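Side-chain contacts in uncharacterized protein (Leishmania major, PDB 2B4W), which is of unknown function but belongs to a family (DUF1861) of the beta-fructosidase clan, whose members are typically five-bladed beta-propellers, many acting on carbohydrates: residues V35-S38 with T43-Y46; R61-T66 with F71-E76; G245-S248 with P252-P255. One frame throughout, in Å; residues are numbered along the deposited sequence.

Interaction 1 of 3, residues V35-S38 with T43-Y46; sequences VPFS and THIY
A first torsion of 60° sets CG of Phe37 between its own backbone N and carbonyl carbon, and from there the ring leans over its partner strand toward His44 and Tyr46, whose CG atoms both stand beside the backbone N, opposite the carbonyl carbon. The motif is an antiparallel beta hairpin made by strands 37-39 and 42-50. Its register is fixed by the hydrogen-bonded pair Phe37-His44, in which Phe37 N gives a bond of 3.0 Å to His44 O and His44 N returns one of 2.9 Å to Phe37 O. Ser38 and Thr43 follow as a non-hydrogen-bonded pair, their CA atoms 4.4 Å apart.

The three aromatic residues form a cluster, but not a true stack. The Phe37 and His44 planes differ by 18° and those of Phe37 and Tyr46 by 21°, yet in each pair the rings are slid past each other and barely overlap. Over one face of Phe37, offset toward the rim, sits the His44 CB methylene, a CH-pi contact 3.8 Å from the ring centroid. Tyr46 is fixed at its far end, where OH is hydrogen-bonded to Pro119 O, and Trp79 meets its ring edge-to-face. Ile86 and Met93, from strands 84-89 and 92-100, add apolar packing to the cluster. Away from the rings, Pro36 and Ile45 run side by side, CG of the proline 3.9 Å from CD1 of the isoleucine. The closest meeting of the Phe37 and Tyr46 rings is CE1 of Phe37 with CE2 of Tyr46, at 3.5 Å.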
# COMPACT_ATOMS: atom_id res chain seq x y z
N VAL A 35 3.98 3.46 -0.96
CA VAL A 35 5.13 2.95 -1.74
C VAL A 35 6.12 4.07 -1.91
O VAL A 35 5.73 5.25 -1.97
CB VAL A 35 4.67 2.41 -3.10
CG1 VAL A 35 4.09 3.54 -3.91
CG2 VAL A 35 5.83 1.77 -3.83
N PRO A 36 7.42 3.88 -1.98
CA PRO A 36 8.26 5.03 -2.33
C PRO A 36 7.92 5.62 -3.69
O PRO A 36 7.29 4.99 -4.54
CB PRO A 36 9.67 4.41 -2.37
CG PRO A 36 9.55 3.32 -1.34
CD PRO A 36 8.23 2.68 -1.71
N PHE A 37 8.38 6.86 -3.93
CA PHE A 37 8.09 7.54 -5.20
C PHE A 37 9.26 8.49 -5.43
O PHE A 37 10.11 8.56 -4.54
CB PHE A 37 6.78 8.32 -5.21
CG PHE A 37 6.69 9.43 -4.16
CD1 PHE A 37 6.36 9.16 -2.84
CD2 PHE A 37 6.92 10.74 -4.51
CE1 PHE A 37 6.27 10.19 -1.91
CE2 PHE A 37 6.84 11.78 -3.61
CZ PHE A 37 6.50 11.50 -2.29
N SER A 38 9.31 9.19 -6.55
CA SER A 38 10.38 10.18 -6.74
C SER A 38 9.81 11.54 -7.08
O SER A 38 8.77 11.66 -7.73
CB SER A 38 11.34 9.69 -7.84
OG SER A 38 11.35 10.61 -8.91
N THR A 43 14.21 10.30 -4.07
CA THR A 43 13.33 9.25 -3.61
C THR A 43 12.70 9.76 -2.30
O THR A 43 13.40 10.32 -1.45
CB THR A 43 14.09 7.95 -3.40
OG1 THR A 43 14.55 7.45 -4.66
CG2 THR A 43 13.19 6.86 -2.82
N HIS A 44 11.40 9.60 -2.19
CA HIS A 44 10.61 10.04 -1.05
C HIS A 44 9.67 8.90 -0.62
O HIS A 44 9.45 7.90 -1.31
CB HIS A 44 9.77 11.25 -1.36
CG HIS A 44 10.46 12.54 -1.60
ND1 HIS A 44 11.02 12.87 -2.81
CD2 HIS A 44 10.67 13.60 -0.77
CE1 HIS A 44 11.54 14.08 -2.71
NE2 HIS A 44 11.36 14.56 -1.48
N ILE A 45 9.13 9.08 0.57
CA ILE A 45 8.14 8.15 1.11
C ILE A 45 7.25 8.88 2.12
O ILE A 45 7.75 9.73 2.86
CB ILE A 45 8.78 6.90 1.72
CG1 ILE A 45 7.77 5.77 1.81
CG2 ILE A 45 9.42 7.16 3.08
CD1 ILE A 45 8.28 4.41 2.23
N TYR A 46 5.95 8.56 2.11
CA TYR A 46 5.08 8.99 3.20
C TYR A 46 5.04 7.89 4.26
O TYR A 46 4.94 6.71 3.92
CB TYR A 46 3.65 9.26 2.76
CG TYR A 46 3.51 10.41 1.80
CD1 TYR A 46 3.49 11.74 2.23
CD2 TYR A 46 3.37 10.14 0.45
CE1 TYR A 46 3.36 12.78 1.32
CE2 TYR A 46 3.24 11.17 -0.45
CZ TYR A 46 3.23 12.48 -0.01
OH TYR A 46 3.10 13.44 -0.97

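Interaction 2 of 3, residues R61-T66 with F71-E76; sequences RLFEET and FTAVPE
Arg61 lays one face of its guanidinium over the Ala73 methyl, which stands off-centre toward the rim of the group; NH2 and Ala73 CB are 3.7 Å apart. Bends at chi2 (-66°) and chi3 fold the arginine across to the 71-76 segment, where NH2 donates to Val74 O at 3.1 Å. That donor lies 62° out of the carbonyl plane, so the bond misses the lone pairs. A water accepts from Arg61 NE and Leu62 N and lies 2.6 Å from Val74 O.

The frame is an antiparallel hairpin of strands 59-67 and 70-73. Glu64 and Thr72 make its hydrogen-bonded pair, and Val74 N gives Leu62 O a nearly straight bond of 2.7 Å. Phe63, Ala73, Glu65 and Phe71 share one face: CE2 of Phe63 touches CB of Ala73 at 3.7 Å, while CD1 of Phe71 comes within 3.4 Å of Glu65 N. Phe22 of strand 16-23 meets the Phe63 ring edge-to-face. On the other face Glu64 reaches Lys42 in a salt bridge.

The chemistry implies that Val74 has both backbone polar atoms engaged, N by Leu62 O and O by Arg61 NH2, with the water probably assisting at the carbonyl.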
# COMPACT_ATOMS: atom_id res chain seq x y z
N ARG A 61 3.78 11.97 7.84
CA ARG A 61 4.87 12.84 7.41
C ARG A 61 5.39 12.44 6.03
O ARG A 61 5.21 11.31 5.56
CB ARG A 61 6.01 12.81 8.41
CG ARG A 61 5.68 13.43 9.76
CD ARG A 61 5.42 14.91 9.69
NE ARG A 61 6.60 15.75 9.55
CZ ARG A 61 7.68 15.93 10.26
NH1 ARG A 61 7.96 15.31 11.40
NH2 ARG A 61 8.56 16.82 9.79
N LEU A 62 6.04 13.39 5.38
CA LEU A 62 6.77 13.14 4.14
C LEU A 62 8.25 13.00 4.51
O LEU A 62 8.71 13.89 5.23
CB LEU A 62 6.60 14.27 3.14
CG LEU A 62 7.38 14.18 1.82
CD1 LEU A 62 6.80 13.10 0.89
CD2 LEU A 62 7.39 15.54 1.14
N PHE A 63 8.89 11.94 4.02
CA PHE A 63 10.30 11.69 4.16
C PHE A 63 11.04 11.62 2.81
O PHE A 63 10.57 11.05 1.82
CB PHE A 63 10.58 10.37 4.88
CG PHE A 63 9.95 10.22 6.25
CD1 PHE A 63 8.62 9.88 6.36
CD2 PHE A 63 10.71 10.41 7.39
CE1 PHE A 63 8.04 9.76 7.63
CE2 PHE A 63 10.16 10.26 8.64
CZ PHE A 63 8.83 9.94 8.74
N GLU A 64 12.22 12.21 2.82
CA GLU A 64 13.22 12.27 1.78
C GLU A 64 14.34 11.28 2.08
O GLU A 64 14.95 11.22 3.15
CB GLU A 64 13.80 13.68 1.62
CG GLU A 64 14.67 13.89 0.39
CD GLU A 64 15.37 15.23 0.40
OE1 GLU A 64 14.71 16.28 0.57
OE2 GLU A 64 16.61 15.24 0.23
N GLU A 65 14.61 10.44 1.08
CA GLU A 65 15.77 9.58 1.13
C GLU A 65 17.05 10.36 1.39
O GLU A 65 17.46 11.26 0.65
CB GLU A 65 15.94 8.82 -0.20
CG GLU A 65 17.15 7.90 -0.15
CD GLU A 65 17.28 7.04 -1.41
OE1 GLU A 65 17.91 7.50 -2.38
OE2 GLU A 65 16.77 5.90 -1.40
N THR A 66 17.78 10.04 2.47
CA THR A 66 19.06 10.71 2.64
C THR A 66 20.20 9.70 2.80
O THR A 66 21.28 10.13 3.22
CB THR A 66 19.13 11.63 3.88
OG1 THR A 66 19.18 10.72 4.99
CG2 THR A 66 17.93 12.52 4.02
N PHE A 71 15.72 7.61 5.55
CA PHE A 71 14.70 8.59 5.21
C PHE A 71 14.58 9.66 6.28
O PHE A 71 14.39 9.38 7.47
CB PHE A 71 13.37 7.84 4.99
CG PHE A 71 13.35 7.12 3.64
CD1 PHE A 71 12.91 7.82 2.53
CD2 PHE A 71 13.75 5.81 3.52
CE1 PHE A 71 12.90 7.20 1.29
CE2 PHE A 71 13.74 5.18 2.30
CZ PHE A 71 13.31 5.88 1.20
N THR A 72 14.67 10.93 5.86
CA THR A 72 14.55 12.01 6.84
C THR A 72 13.28 12.83 6.62
O THR A 72 12.89 13.23 5.53
CB THR A 72 15.76 12.96 6.81
OG1 THR A 72 16.93 12.26 7.22
CG2 THR A 72 15.61 14.06 7.84
N ALA A 73 12.61 13.11 7.74
CA ALA A 73 11.32 13.79 7.63
C ALA A 73 11.51 15.15 7.01
O ALA A 73 12.50 15.83 7.32
CB ALA A 73 10.69 13.87 9.02
N VAL A 74 10.58 15.56 6.16
CA VAL A 74 10.64 16.91 5.62
C VAL A 74 9.90 17.86 6.56
O VAL A 74 8.71 17.62 6.80
CB VAL A 74 10.02 17.05 4.23
CG1 VAL A 74 9.84 18.52 3.89
CG2 VAL A 74 10.87 16.33 3.18
N PRO A 75 10.60 18.87 7.06
CA PRO A 75 10.01 19.84 7.98
C PRO A 75 8.64 20.34 7.58
O PRO A 75 8.36 20.55 6.40
CB PRO A 75 11.03 21.00 7.91
CG PRO A 75 12.32 20.28 7.75
CD PRO A 75 12.02 19.18 6.78
N GLU A 76 7.77 20.53 8.57
CA GLU A 76 6.59 21.36 8.52
C GLU A 76 5.51 21.00 7.50
O GLU A 76 4.76 21.88 7.08
CB GLU A 76 7.02 22.81 8.18
CG GLU A 76 7.73 23.47 9.36
CD GLU A 76 8.29 24.83 8.99
OE1 GLU A 76 7.56 25.62 8.35
OE2 GLU A 76 9.46 25.07 9.34
O HOH W 1 6.66 15.97 6.62

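Interaction 3 of 3, residues G245-S248 with P252-P255; sequences GTKS and PCEP
Lys247 and Cys253 make the whole of this small contact, with the lysine amine hydrogen-bonded to a backbone carbonyl: NZ of Lys247 stands 3.0 Å from Cys253 O. The bond is well directed at the acceptor, since the donor lies in the carbonyl plane, on a lone pair, with a C=O...N angle of 144°. To reach it the lysine chain bends at chi2 (-27°) and again at chi4 (115°), both far from staggered values, while chi3 stays extended. The same amine passes 4.0 Å from SG of Cys253, a close neighbour, not a hydrogen bond.

This is the packed side. Val283 of strand 277-283 touches both Lys247 and Cys253, and Asp262 lies against the lysine, so the one bond has protein beside it. The other side is loose. The two segments together bury just 108 Å², and Ser248, Pro252 and Glu254 are exposed, with CB atoms directed away from the opposite segment. Glu254 OE2 is 7.0 Å from Lys247 NZ, too far for a salt bridge. Apart from the contact, Thr246, which is buried, and Ser248 bond to Glu9 of helix 3-11, and Glu254 O is bonded to Ser286 OG.

From Thr246 on, both segments belong to the connection from strand 238-245 to strand 264-271, which joins two different sheets of what is probably a propeller. The chemistry is that of a lysine amine, probably protonated, whose charge may polarise the Cys253 peptide group; the direct non-covalent link rests on one side chain.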
# COMPACT_ATOMS: atom_id res chain seq x y z
N GLY A 245 5.54 -12.13 1.05
CA GLY A 245 6.19 -11.74 2.26
C GLY A 245 5.41 -12.05 3.51
O GLY A 245 4.19 -12.11 3.58
N THR A 246 6.17 -12.23 4.58
CA THR A 246 5.72 -12.34 5.95
C THR A 246 6.75 -11.65 6.84
O THR A 246 7.81 -11.21 6.38
CB THR A 246 5.59 -13.80 6.41
OG1 THR A 246 6.89 -14.39 6.25
CG2 THR A 246 4.66 -14.64 5.56
N LYS A 247 6.41 -11.60 8.11
CA LYS A 247 7.16 -11.04 9.23
C LYS A 247 8.58 -11.59 9.30
O LYS A 247 9.54 -10.86 9.53
CB LYS A 247 6.46 -11.37 10.57
CG LYS A 247 6.40 -10.38 11.68
CD LYS A 247 7.50 -9.36 11.75
CE LYS A 247 7.51 -8.70 13.14
NZ LYS A 247 8.78 -9.05 13.82
N SER A 248 8.71 -12.91 9.11
CA SER A 248 10.03 -13.52 9.22
C SER A 248 10.94 -13.20 8.06
O SER A 248 12.12 -13.59 8.09
CB SER A 248 9.89 -15.05 9.27
OG SER A 248 9.19 -15.44 8.10
N PRO A 252 14.27 -9.03 12.56
CA PRO A 252 13.54 -9.05 13.83
C PRO A 252 13.32 -7.65 14.39
O PRO A 252 14.19 -6.77 14.35
CB PRO A 252 14.48 -9.84 14.75
CG PRO A 252 15.82 -9.76 14.10
CD PRO A 252 15.53 -9.78 12.62
N CYS A 253 12.12 -7.45 14.93
CA CYS A 253 11.73 -6.21 15.57
C CYS A 253 10.46 -6.46 16.39
O CYS A 253 9.67 -7.35 16.07
CB CYS A 253 11.51 -5.09 14.56
SG CYS A 253 10.45 -5.51 13.17
N GLU A 254 10.27 -5.67 17.44
CA GLU A 254 9.08 -5.78 18.28
C GLU A 254 7.82 -5.21 17.65
O GLU A 254 7.74 -4.05 17.22
CB GLU A 254 9.34 -5.07 19.62
CG GLU A 254 10.63 -5.57 20.26
CD GLU A 254 10.54 -7.04 20.64
OE1 GLU A 254 9.60 -7.36 21.39
OE2 GLU A 254 11.39 -7.84 20.19
N PRO A 255 6.75 -5.99 17.59
CA PRO A 255 5.52 -5.40 17.03
C PRO A 255 4.97 -4.34 17.99
O PRO A 255 5.50 -4.09 19.07
CB PRO A 255 4.56 -6.58 16.91
CG PRO A 255 5.08 -7.60 17.88
CD PRO A 255 6.56 -7.39 17.99

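Following the chain from the N terminus, interaction 1 closes the short turn between strands 37-39 and 42-50; after the connection from 42-50 to 59-67, interaction 2 closes the turn between strands 59-67 and 70-73, and interaction 3 spans a few residues of the connection after strand 238-245. The three lie in series; none nests in or crosses another. Interactions 1 and 2 are joined because strands 42-50 and 59-67 are neighbours in one sheet: Ile45 N is 2.7 Å from Phe63 O, a probable hydrogen bond, and Tyr46 packs on Leu62. Interaction 3 stands apart, its nearest atoms about 15 Å from either, on the passage between the five-stranded sheet and strand 264-271.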